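Local coordinates for reticulocyte binding protein (Streptococcus agalactiae COH1, PDB 3FAW), which probably hydrolyses the alpha-1,6-glucosidic linkages of pullulan and branched alpha-glucans, as a cell-wall-anchored pullulanase of group B Streptococcus, at residues D518-R521 with N522-S526; Q545-F548 with K549-A553; L576-H579 with D580-K584. All blocks are in the same frame, centred on the assembly; numbering follows the deposited sequence.

Contact 1: residues D518-R521 with N522-S526; sequences DDIR and NSLKS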
ATOM      1  N   ASP A 518      -0.757 -13.028   6.645  1.00 12.52           N
ATOM      2  CA  ASP A 518       0.347 -13.108   7.605  1.00 12.55           C
ATOM      3  C   ASP A 518       0.508 -14.512   8.212  1.00 12.81           C
ATOM      4  O   ASP A 518       1.595 -14.871   8.664  1.00 14.09           O
ATOM      5  CB  ASP A 518       0.231 -12.033   8.706  1.00 13.35           C
ATOM      6  CG  ASP A 518      -1.134 -11.999   9.387  1.00 13.53           C
ATOM      7  OD1 ASP A 518      -2.139 -12.458   8.807  1.00 18.39           O
ATOM      8  OD2 ASP A 518      -1.203 -11.473  10.516  1.00 18.09           O
ATOM      9  N   ASP A 519      -0.566 -15.301   8.196  1.00 12.12           N
ATOM     10  CA  ASP A 519      -0.549 -16.668   8.724  1.00 11.72           C
ATOM     11  C   ASP A 519       0.369 -17.601   7.926  1.00 11.24           C
ATOM     12  O   ASP A 519       1.161 -18.340   8.511  1.00 10.63           O
ATOM     13  CB  ASP A 519      -1.967 -17.245   8.755  1.00 11.69           C
ATOM     14  CG  ASP A 519      -2.115 -18.394   9.737  1.00 13.27           C
ATOM     15  OD1 ASP A 519      -1.545 -18.311  10.841  1.00 16.55           O
ATOM     16  OD2 ASP A 519      -2.827 -19.369   9.416  1.00 14.34           O
ATOM     17  N   ILE A 520       0.261 -17.577   6.599  1.00 11.71           N
ATOM     18  CA  ILE A 520       1.148 -18.390   5.758  1.00 11.58           C
ATOM     19  C   ILE A 520       2.589 -17.864   5.822  1.00 12.41           C
ATOM     20  O   ILE A 520       3.539 -18.648   5.822  1.00 12.24           O
ATOM     21  CB  ILE A 520       0.654 -18.499   4.281  1.00 11.26           C
ATOM     22  CG1 ILE A 520       1.404 -19.631   3.559  1.00 11.99           C
ATOM     23  CG2 ILE A 520       0.824 -17.180   3.538  1.00 11.79           C
ATOM     24  CD1 ILE A 520       0.896 -19.934   2.153  1.00 10.02           C
ATOM     25  N   ARG A 521       2.746 -16.542   5.888  1.00 12.72           N
ATOM     26  CA  ARG A 521       4.064 -15.928   6.083  1.00 12.21           C
ATOM     27  C   ARG A 521       4.724 -16.485   7.349  1.00 12.16           C
ATOM     28  O   ARG A 521       5.792 -17.099   7.280  1.00 10.29           O
ATOM     29  CB  ARG A 521       3.933 -14.402   6.168  1.00 12.57           C
ATOM     30  CG  ARG A 521       5.237 -13.641   6.447  1.00 13.06           C
ATOM     31  CD  ARG A 521       4.945 -12.209   6.878  1.00 13.80           C
ATOM     32  NE  ARG A 521       4.530 -12.123   8.281  1.00 14.40           N
ATOM     33  CZ  ARG A 521       3.964 -11.056   8.853  1.00 16.25           C
ATOM     34  NH1 ARG A 521       3.721  -9.955   8.154  1.00 16.10           N
ATOM     35  NH2 ARG A 521       3.625 -11.088  10.140  1.00 13.31           N
ATOM     36  N   ASN A 522       4.062 -16.293   8.492  1.00 12.40           N
ATOM     37  CA  ASN A 522       4.581 -16.735   9.791  1.00 11.67           C
ATOM     38  C   ASN A 522       4.878 -18.228   9.845  1.00 12.91           C
ATOM     39  O   ASN A 522       5.957 -18.640  10.285  1.00 10.91           O
ATOM     40  CB  ASN A 522       3.597 -16.389  10.915  1.00 11.90           C
ATOM     41  CG  ASN A 522       3.528 -14.903  11.200  1.00 14.29           C
ATOM     42  OD1 ASN A 522       4.279 -14.114  10.635  1.00 10.27           O
ATOM     43  ND2 ASN A 522       2.622 -14.517  12.089  1.00 18.63           N
ATOM     44  N   SER A 523       3.914 -19.033   9.400  1.00 13.45           N
ATOM     45  CA  SER A 523       4.040 -20.489   9.459  1.00 13.18           C
ATOM     46  C   SER A 523       5.226 -21.012   8.642  1.00 12.62           C
ATOM     47  O   SER A 523       5.915 -21.942   9.072  1.00 10.42           O
ATOM     48  CB  SER A 523       2.747 -21.157   8.989  1.00 14.09           C
ATOM     49  OG  SER A 523       1.666 -20.822   9.841  1.00 15.47           O
ATOM     50  N   LEU A 524       5.468 -20.412   7.476  1.00 12.16           N
ATOM     51  CA  LEU A 524       6.553 -20.862   6.591  1.00 11.37           C
ATOM     52  C   LEU A 524       7.941 -20.330   6.966  1.00 11.88           C
ATOM     53  O   LEU A 524       8.919 -21.075   6.892  1.00 11.53           O
ATOM     54  CB  LEU A 524       6.249 -20.500   5.132  1.00 11.12           C
ATOM     55  CG  LEU A 524       5.062 -21.197   4.455  1.00 13.06           C
ATOM     56  CD1 LEU A 524       5.123 -20.992   2.940  1.00  9.52           C
ATOM     57  CD2 LEU A 524       5.011 -22.683   4.790  1.00 11.12           C
ATOM     58  N   LYS A 525       8.039 -19.056   7.346  1.00 12.29           N
ATOM     59  CA  LYS A 525       9.362 -18.436   7.583  1.00 12.87           C
ATOM     60  C   LYS A 525       9.411 -17.329   8.651  1.00 13.16           C
ATOM     61  O   LYS A 525      10.338 -16.522   8.660  1.00 12.32           O
ATOM     62  CB  LYS A 525       9.949 -17.920   6.253  1.00 11.59           C
ATOM     63  CG  LYS A 525       8.974 -17.164   5.347  1.00 12.83           C
ATOM     64  CD  LYS A 525       8.459 -15.858   5.949  1.00 13.42           C
ATOM     65  CE  LYS A 525       9.557 -14.797   6.062  1.00 12.87           C
ATOM     66  NZ  LYS A 525       9.000 -13.463   6.394  1.00  7.10           N
ATOM     67  N   SER A 526       8.424 -17.307   9.545  1.00 15.14           N
ATOM     68  CA  SER A 526       8.329 -16.312  10.632  1.00 15.84           C
ATOM     69  C   SER A 526       7.959 -14.894  10.191  1.00 16.89           C
ATOM     70  O   SER A 526       8.067 -14.523   9.018  1.00 15.81           O
ATOM     71  CB  SER A 526       9.614 -16.263  11.476  1.00 16.02           C
ATOM     72  OG  SER A 526      10.621 -15.448  10.885  1.00 15.33           O
TER
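Arg521 and Asn522, neighbours on the helix 518-525, lie side by side and show how a side chain can be held by the residue next to it. The guanidinium is turned edge-on to the amide oxygen, and two of its nitrogens share that one atom: Arg521 NE and NH2 each lie 3.1 Å from Asn522 OD1. The oxygen stays close to the guanidinium plane, while both donors approach from the same face of the amide, whose plane is turned 42° from the guanidinium. A bend at chi3 (79°) in an otherwise extended arginine brings the group round to this position. Asp518 CB packs over the rim of one guanidinium face, and NH1 is hydrogen-bonded to Tyr569 OH.

The buried side joins an apolar pair to a folded lysine. Ile520 and Leu524 run alongside each other, CG1 of Ile520 lying 4.0 Å from CD1 of Leu524. Packing is tighter at Lys525, whose bends at chi2 and chi3 bring its CD to 3.2 Å from Arg521 O. Its NZ donates to Ser526 O at 3.0 Å, nearly in line with that C=O, and makes a weak bond to Ile570 O.

The partly exposed side carries Asp518, Asp519, Asn522 and Ser523, and its contacts are mainly polar. Asp519 O accepts both Ser523 N and Ser523 OG, from opposite faces of the carbonyl, whereas the Asp519 carboxylate turns to Gly556 N and that of Asp518 to Asn557.

The helix follows barrel strand 513-516. Leu524 rests on Ile547 of helix 544-551, Ile520 and Leu524 meet helix 590-609, and Lys525 leans on helix 578-586.

Contact 2: residues Q545-F548 with K549-A553; sequences QGIF and KNIKA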
ATOM      1  N   GLN A 545      -1.768 -29.673   9.237  1.00 12.01           N
ATOM      2  CA  GLN A 545      -3.149 -29.324   8.892  1.00 12.15           C
ATOM      3  C   GLN A 545      -3.267 -27.816   8.642  1.00 10.63           C
ATOM      4  O   GLN A 545      -3.883 -27.389   7.669  1.00 11.25           O
ATOM      5  CB  GLN A 545      -4.115 -29.772   9.994  1.00 12.65           C
ATOM      6  CG  GLN A 545      -5.576 -29.875   9.550  0.30 14.82           C
ATOM      7  CD  GLN A 545      -5.804 -30.904   8.444  1.00 18.21           C
ATOM      8  OE1 GLN A 545      -6.781 -30.635   7.583  0.30 15.47           O
ATOM      9  NE2 GLN A 545      -5.111 -31.920   8.366  0.30 16.94           N
ATOM     10  N   GLY A 546      -2.656 -27.028   9.522  1.00 10.97           N
ATOM     11  CA  GLY A 546      -2.610 -25.572   9.378  1.00 11.75           C
ATOM     12  C   GLY A 546      -1.884 -25.129   8.120  1.00 10.68           C
ATOM     13  O   GLY A 546      -2.351 -24.233   7.422  1.00 11.49           O
ATOM     14  N   ILE A 547      -0.741 -25.758   7.844  1.00 10.55           N
ATOM     15  CA  ILE A 547       0.015 -25.529   6.607  1.00 10.89           C
ATOM     16  C   ILE A 547      -0.851 -25.890   5.400  1.00 10.87           C
ATOM     17  O   ILE A 547      -0.959 -25.109   4.455  1.00 12.11           O
ATOM     18  CB  ILE A 547       1.334 -26.365   6.554  1.00 12.43           C
ATOM     19  CG1 ILE A 547       2.283 -26.001   7.703  1.00 13.24           C
ATOM     20  CG2 ILE A 547       2.082 -26.149   5.230  1.00 11.09           C
ATOM     21  CD1 ILE A 547       2.866 -24.615   7.603  1.00 13.78           C
ATOM     22  N   PHE A 548      -1.481 -27.064   5.454  1.00 10.53           N
ATOM     23  CA  PHE A 548      -2.324 -27.551   4.363  1.00  9.04           C
ATOM     24  C   PHE A 548      -3.492 -26.606   4.092  1.00  8.59           C
ATOM     25  O   PHE A 548      -3.775 -26.278   2.944  1.00  8.68           O
ATOM     26  CB  PHE A 548      -2.852 -28.961   4.664  1.00 10.78           C
ATOM     27  CG  PHE A 548      -3.761 -29.506   3.594  1.00  9.79           C
ATOM     28  CD1 PHE A 548      -3.315 -29.626   2.286  1.00 13.28           C
ATOM     29  CD2 PHE A 548      -5.064 -29.888   3.890  1.00 14.02           C
ATOM     30  CE1 PHE A 548      -4.148 -30.119   1.286  1.00 12.08           C
ATOM     31  CE2 PHE A 548      -5.902 -30.389   2.896  1.00 12.87           C
ATOM     32  CZ  PHE A 548      -5.443 -30.503   1.594  1.00 11.11           C
ATOM     33  N   LYS A 549      -4.163 -26.171   5.154  1.00  8.71           N
ATOM     34  CA  LYS A 549      -5.255 -25.205   5.034  1.00 10.51           C
ATOM     35  C   LYS A 549      -4.788 -23.864   4.456  1.00 11.04           C
ATOM     36  O   LYS A 549      -5.508 -23.251   3.669  1.00 12.65           O
ATOM     37  CB  LYS A 549      -5.957 -25.016   6.388  1.00 10.55           C
ATOM     38  CG  LYS A 549      -6.825 -26.208   6.771  1.00 12.45           C
ATOM     39  CD  LYS A 549      -7.151 -26.242   8.254  1.00 16.66           C
ATOM     40  CE  LYS A 549      -8.103 -27.405   8.579  1.00 16.93           C
ATOM     41  NZ  LYS A 549      -8.213 -27.657  10.042  0.10 16.28           N
ATOM     42  N   ASN A 550      -3.593 -23.412   4.837  1.00 12.51           N
ATOM     43  CA  ASN A 550      -2.995 -22.217   4.216  1.00 11.95           C
ATOM     44  C   ASN A 550      -2.777 -22.412   2.712  1.00 12.63           C
ATOM     45  O   ASN A 550      -3.144 -21.551   1.912  1.00 12.16           O
ATOM     46  CB  ASN A 550      -1.678 -21.823   4.897  1.00 11.42           C
ATOM     47  CG  ASN A 550      -1.882 -20.904   6.090  1.00 12.39           C
ATOM     48  OD1 ASN A 550      -1.377 -21.163   7.185  1.00 16.15           O
ATOM     49  ND2 ASN A 550      -2.616 -19.817   5.880  1.00  8.67           N
ATOM     50  N   ILE A 551      -2.214 -23.560   2.339  1.00 13.47           N
ATOM     51  CA  ILE A 551      -2.054 -23.938   0.924  1.00 13.26           C
ATOM     52  C   ILE A 551      -3.383 -23.898   0.151  1.00 12.11           C
ATOM     53  O   ILE A 551      -3.393 -23.583  -1.039  1.00 14.23           O
ATOM     54  CB  ILE A 551      -1.400 -25.341   0.777  1.00 13.67           C
ATOM     55  CG1 ILE A 551       0.046 -25.314   1.280  1.00 15.14           C
ATOM     56  CG2 ILE A 551      -1.401 -25.801  -0.673  1.00 14.01           C
ATOM     57  CD1 ILE A 551       0.612 -26.688   1.547  1.00 15.88           C
ATOM     58  N   LYS A 552      -4.491 -24.209   0.827  1.00 12.47           N
ATOM     59  CA  LYS A 552      -5.848 -24.099   0.242  1.00 11.56           C
ATOM     60  C   LYS A 552      -6.457 -22.685   0.300  1.00 11.59           C
ATOM     61  O   LYS A 552      -7.613 -22.492  -0.088  1.00 11.07           O
ATOM     62  CB  LYS A 552      -6.813 -25.083   0.931  1.00 11.97           C
ATOM     63  CG  LYS A 552      -6.565 -26.553   0.608  1.00 11.28           C
ATOM     64  CD  LYS A 552      -7.740 -27.446   0.995  1.00  8.05           C
ATOM     65  CE  LYS A 552      -7.983 -27.484   2.503  1.00  8.06           C
ATOM     66  NZ  LYS A 552      -9.163 -28.335   2.841  1.00 10.29           N
ATOM     67  N   ALA A 553      -5.682 -21.704   0.771  1.00 11.63           N
ATOM     68  CA  ALA A 553      -6.148 -20.325   0.952  1.00 10.78           C
ATOM     69  C   ALA A 553      -7.196 -20.241   2.062  1.00 10.79           C
ATOM     70  O   ALA A 553      -8.197 -19.531   1.939  1.00 10.96           O
ATOM     71  CB  ALA A 553      -6.696 -19.746  -0.363  1.00 11.38           C
TER
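Phe548 and Lys552, one helical turn apart, meet with the lysine chain slanting across the phenyl ring. CG of Lys552 stands 4.2 Å above one ring face of Phe548, displaced toward the rim, and the chain then bends at chi3 (-65°) so that its CE comes 3.6 Å from CE2 of Phe548. Methylenes thus make most of the contact, while the ammonium travels on to a salt bridge with Asp716. The ring is placed for this by a first torsion of 178°, which sets CG opposite the backbone N.

Gln545 and Lys549 also lie at an angle to each other, but at a more exposed position. Lys549 is extended beyond CG and runs past the bent glutamine; its CE is 3.6 Å from Gln545 OE1 and its NZ 3.5 Å from Gln545 CG, so the aliphatic part of the glutamine carries much of the touch.

On another side of the helix, the short CG2 branch of Ile547 meets the CD1 end of Ile551, 4.0 Å away, the two chains crossing at an angle. Beneath these pairs the main chain keeps its regular i to i+4 bonds, among them Ile551 N to Ile547 O at 2.9 Å. The helix closes in a Schellman motif, in which Ala553 takes a positive phi and its N donates to Asn550 O at 2.8 Å.

The helix 544-551 lies between two neighbours. Ile547 and Asn550 face helix 518-525, while Ile547, Phe548 and Ile551 pack on strand 736-742 of the C-terminal sheet, with Leu721 of strand 720-721 beside Gln545 and Phe548.

Contact 3: residues L576-H579 with D580-K584; sequences LTLH and DVIAK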
ATOM      1  N   LEU A 576      12.681  -8.204   7.161  1.00 13.29           N
ATOM      2  CA  LEU A 576      13.843  -8.846   6.520  1.00 13.23           C
ATOM      3  C   LEU A 576      13.463  -9.487   5.187  1.00 13.33           C
ATOM      4  O   LEU A 576      12.347  -9.988   5.034  1.00 14.13           O
ATOM      5  CB  LEU A 576      14.457  -9.919   7.431  1.00 13.11           C
ATOM      6  CG  LEU A 576      15.093  -9.452   8.745  1.00 12.86           C
ATOM      7  CD1 LEU A 576      15.386 -10.645   9.647  1.00 12.89           C
ATOM      8  CD2 LEU A 576      16.361  -8.645   8.482  1.00  7.70           C
ATOM      9  N   THR A 577      14.392  -9.477   4.229  1.00 13.38           N
ATOM     10  CA  THR A 577      14.195 -10.205   2.973  1.00 13.53           C
ATOM     11  C   THR A 577      14.118 -11.706   3.267  1.00 12.84           C
ATOM     12  O   THR A 577      14.561 -12.161   4.325  1.00 10.77           O
ATOM     13  CB  THR A 577      15.331  -9.971   1.944  1.00 13.43           C
ATOM     14  OG1 THR A 577      16.543 -10.588   2.396  1.00 13.10           O
ATOM     15  CG2 THR A 577      15.568  -8.476   1.688  1.00 12.52           C
ATOM     16  N   LEU A 578      13.561 -12.462   2.326  1.00 10.16           N
ATOM     17  CA  LEU A 578      13.434 -13.911   2.473  1.00 10.94           C
ATOM     18  C   LEU A 578      14.785 -14.591   2.723  1.00 11.52           C
ATOM     19  O   LEU A 578      14.887 -15.484   3.561  1.00 11.93           O
ATOM     20  CB  LEU A 578      12.768 -14.518   1.228  1.00 11.44           C
ATOM     21  CG  LEU A 578      12.473 -16.019   1.281  1.00 11.10           C
ATOM     22  CD1 LEU A 578      11.710 -16.381   2.552  1.00 11.20           C
ATOM     23  CD2 LEU A 578      11.715 -16.445   0.027  1.00  9.35           C
ATOM     24  N   HIS A 579      15.810 -14.166   1.992  1.00 11.43           N
ATOM     25  CA  HIS A 579      17.170 -14.680   2.180  1.00 12.09           C
ATOM     26  C   HIS A 579      17.688 -14.403   3.596  1.00 12.95           C
ATOM     27  O   HIS A 579      18.165 -15.310   4.290  1.00 12.75           O
ATOM     28  CB  HIS A 579      18.110 -14.040   1.154  1.00 12.97           C
ATOM     29  CG  HIS A 579      19.551 -14.391   1.350  1.00 11.48           C
ATOM     30  ND1 HIS A 579      20.387 -13.668   2.171  1.00 10.49           N
ATOM     31  CD2 HIS A 579      20.306 -15.388   0.828  1.00 12.61           C
ATOM     32  CE1 HIS A 579      21.594 -14.208   2.153  1.00 10.63           C
ATOM     33  NE2 HIS A 579      21.572 -15.251   1.343  1.00  9.68           N
ATOM     34  N   ASP A 580      17.579 -13.145   4.015  1.00 11.91           N
ATOM     35  CA  ASP A 580      18.137 -12.692   5.287  1.00 11.55           C
ATOM     36  C   ASP A 580      17.425 -13.291   6.502  1.00 10.90           C
ATOM     37  O   ASP A 580      18.066 -13.592   7.510  1.00 12.51           O
ATOM     38  CB  ASP A 580      18.117 -11.161   5.370  1.00 10.92           C
ATOM     39  CG  ASP A 580      19.058 -10.495   4.365  1.00  8.76           C
ATOM     40  OD1 ASP A 580      19.902 -11.173   3.744  1.00  8.32           O
ATOM     41  OD2 ASP A 580      18.958  -9.267   4.206  1.00 10.92           O
ATOM     42  N   VAL A 581      16.108 -13.459   6.409  1.00 11.78           N
ATOM     43  CA  VAL A 581      15.326 -14.044   7.506  1.00 11.41           C
ATOM     44  C   VAL A 581      15.585 -15.553   7.627  1.00 10.97           C
ATOM     45  O   VAL A 581      15.591 -16.100   8.727  1.00 10.47           O
ATOM     46  CB  VAL A 581      13.810 -13.757   7.350  1.00 10.82           C
ATOM     47  CG1 VAL A 581      13.190 -14.618   6.242  1.00 12.62           C
ATOM     48  CG2 VAL A 581      13.092 -13.971   8.671  1.00 10.48           C
ATOM     49  N   ILE A 582      15.813 -16.218   6.497  1.00 12.22           N
ATOM     50  CA  ILE A 582      16.224 -17.624   6.504  1.00 11.01           C
ATOM     51  C   ILE A 582      17.573 -17.793   7.208  1.00 11.04           C
ATOM     52  O   ILE A 582      17.713 -18.655   8.072  1.00 10.30           O
ATOM     53  CB  ILE A 582      16.288 -18.212   5.074  1.00 11.92           C
ATOM     54  CG1 ILE A 582      14.874 -18.474   4.551  1.00 10.82           C
ATOM     55  CG2 ILE A 582      17.100 -19.511   5.055  1.00  9.33           C
ATOM     56  CD1 ILE A 582      14.806 -18.779   3.063  1.00 10.08           C
ATOM     57  N   ALA A 583      18.550 -16.960   6.848  1.00 11.42           N
ATOM     58  CA  ALA A 583      19.887 -17.007   7.449  1.00 12.02           C
ATOM     59  C   ALA A 583      19.848 -16.705   8.948  1.00 13.24           C
ATOM     60  O   ALA A 583      20.577 -17.323   9.735  1.00 11.97           O
ATOM     61  CB  ALA A 583      20.826 -16.033   6.740  1.00 12.12           C
ATOM     62  N   LYS A 584      19.000 -15.751   9.328  1.00 14.25           N
ATOM     63  CA  LYS A 584      18.780 -15.417  10.736  1.00 15.70           C
ATOM     64  C   LYS A 584      18.100 -16.561  11.481  1.00 16.35           C
ATOM     65  O   LYS A 584      18.504 -16.907  12.591  1.00 15.39           O
ATOM     66  CB  LYS A 584      17.931 -14.142  10.861  1.00 16.14           C
ATOM     67  CG  LYS A 584      17.419 -13.843  12.273  1.00 17.81           C
ATOM     68  CD  LYS A 584      18.550 -13.608  13.265  1.00 19.23           C
ATOM     69  CE  LYS A 584      18.015 -13.313  14.663  1.00 19.42           C
ATOM     70  NZ  LYS A 584      19.111 -13.041  15.635  1.00 19.53           N
TER
HETATM   71  O   HOH W   1      16.780  -7.922   4.940  1.00  9.71           O
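Leu576 and Val581 fit together where the chain turns into the helix 578-586: the leucine CB settles 3.9 Å from CB of Val581, and its CD1 reaches over Val581 CA to meet Val581 CG2 at 4.2 Å. The other valine methyl, CG1, is pushed against the backbone, 3.3 Å from Leu578 O. On a second side of the first turn, Leu578 CD1 packs against Ile582 CD1, 3.9 Å away, the two side chains lying at an angle to each other. The fit is snug at the backbone too, since Ile582 CG1 presses to 3.1 Å from Leu578 O, and one residue on Ala583 CB sits against His579 O.

Thr577 is the N-cap; with chi1 at 69°, its OG1 accepts the amide of Asp580 at 3.2 Å. His579 meets the Asp580 carboxylate at the edge of its ring: ND1 donates to OD1 at 3.0 Å, nearly straight (171°), with OD1 in the ring plane, and the nitrogen on the anti side of OD1, tilted out of the carboxylate plane. A water joins Thr577 N to Asp580 OD2.

Thr626 and Lys627 N also bind the carboxylate. A buried acid with so many donors, set at the start of a helix, would probably be stabilised as the anion, its rotation fixed from several directions.

Contact 1 comes first along the chain but lies between the other two in space: its centre is 11 Å from that of contact 2 and 13 Å from that of contact 3, and it touches both. Toward contact 2 the join is Ser523 CB with Ile547 CD1 at 3.7 Å; toward contact 3 it is Lys525 CE with Val581 CG1 at 3.6 Å. Contacts 2 and 3 do not meet, their nearest atoms about 13 Å apart. All three helices belong to the late half of the parallel TIM barrel of this amylase-family enzyme, after strands 513-516 and 566-568. Contact 2 borders the C-terminal sheet. A calcium site nearby in sequence includes Asp511, Asp561 and Asp565, which lie just ahead of those two strands.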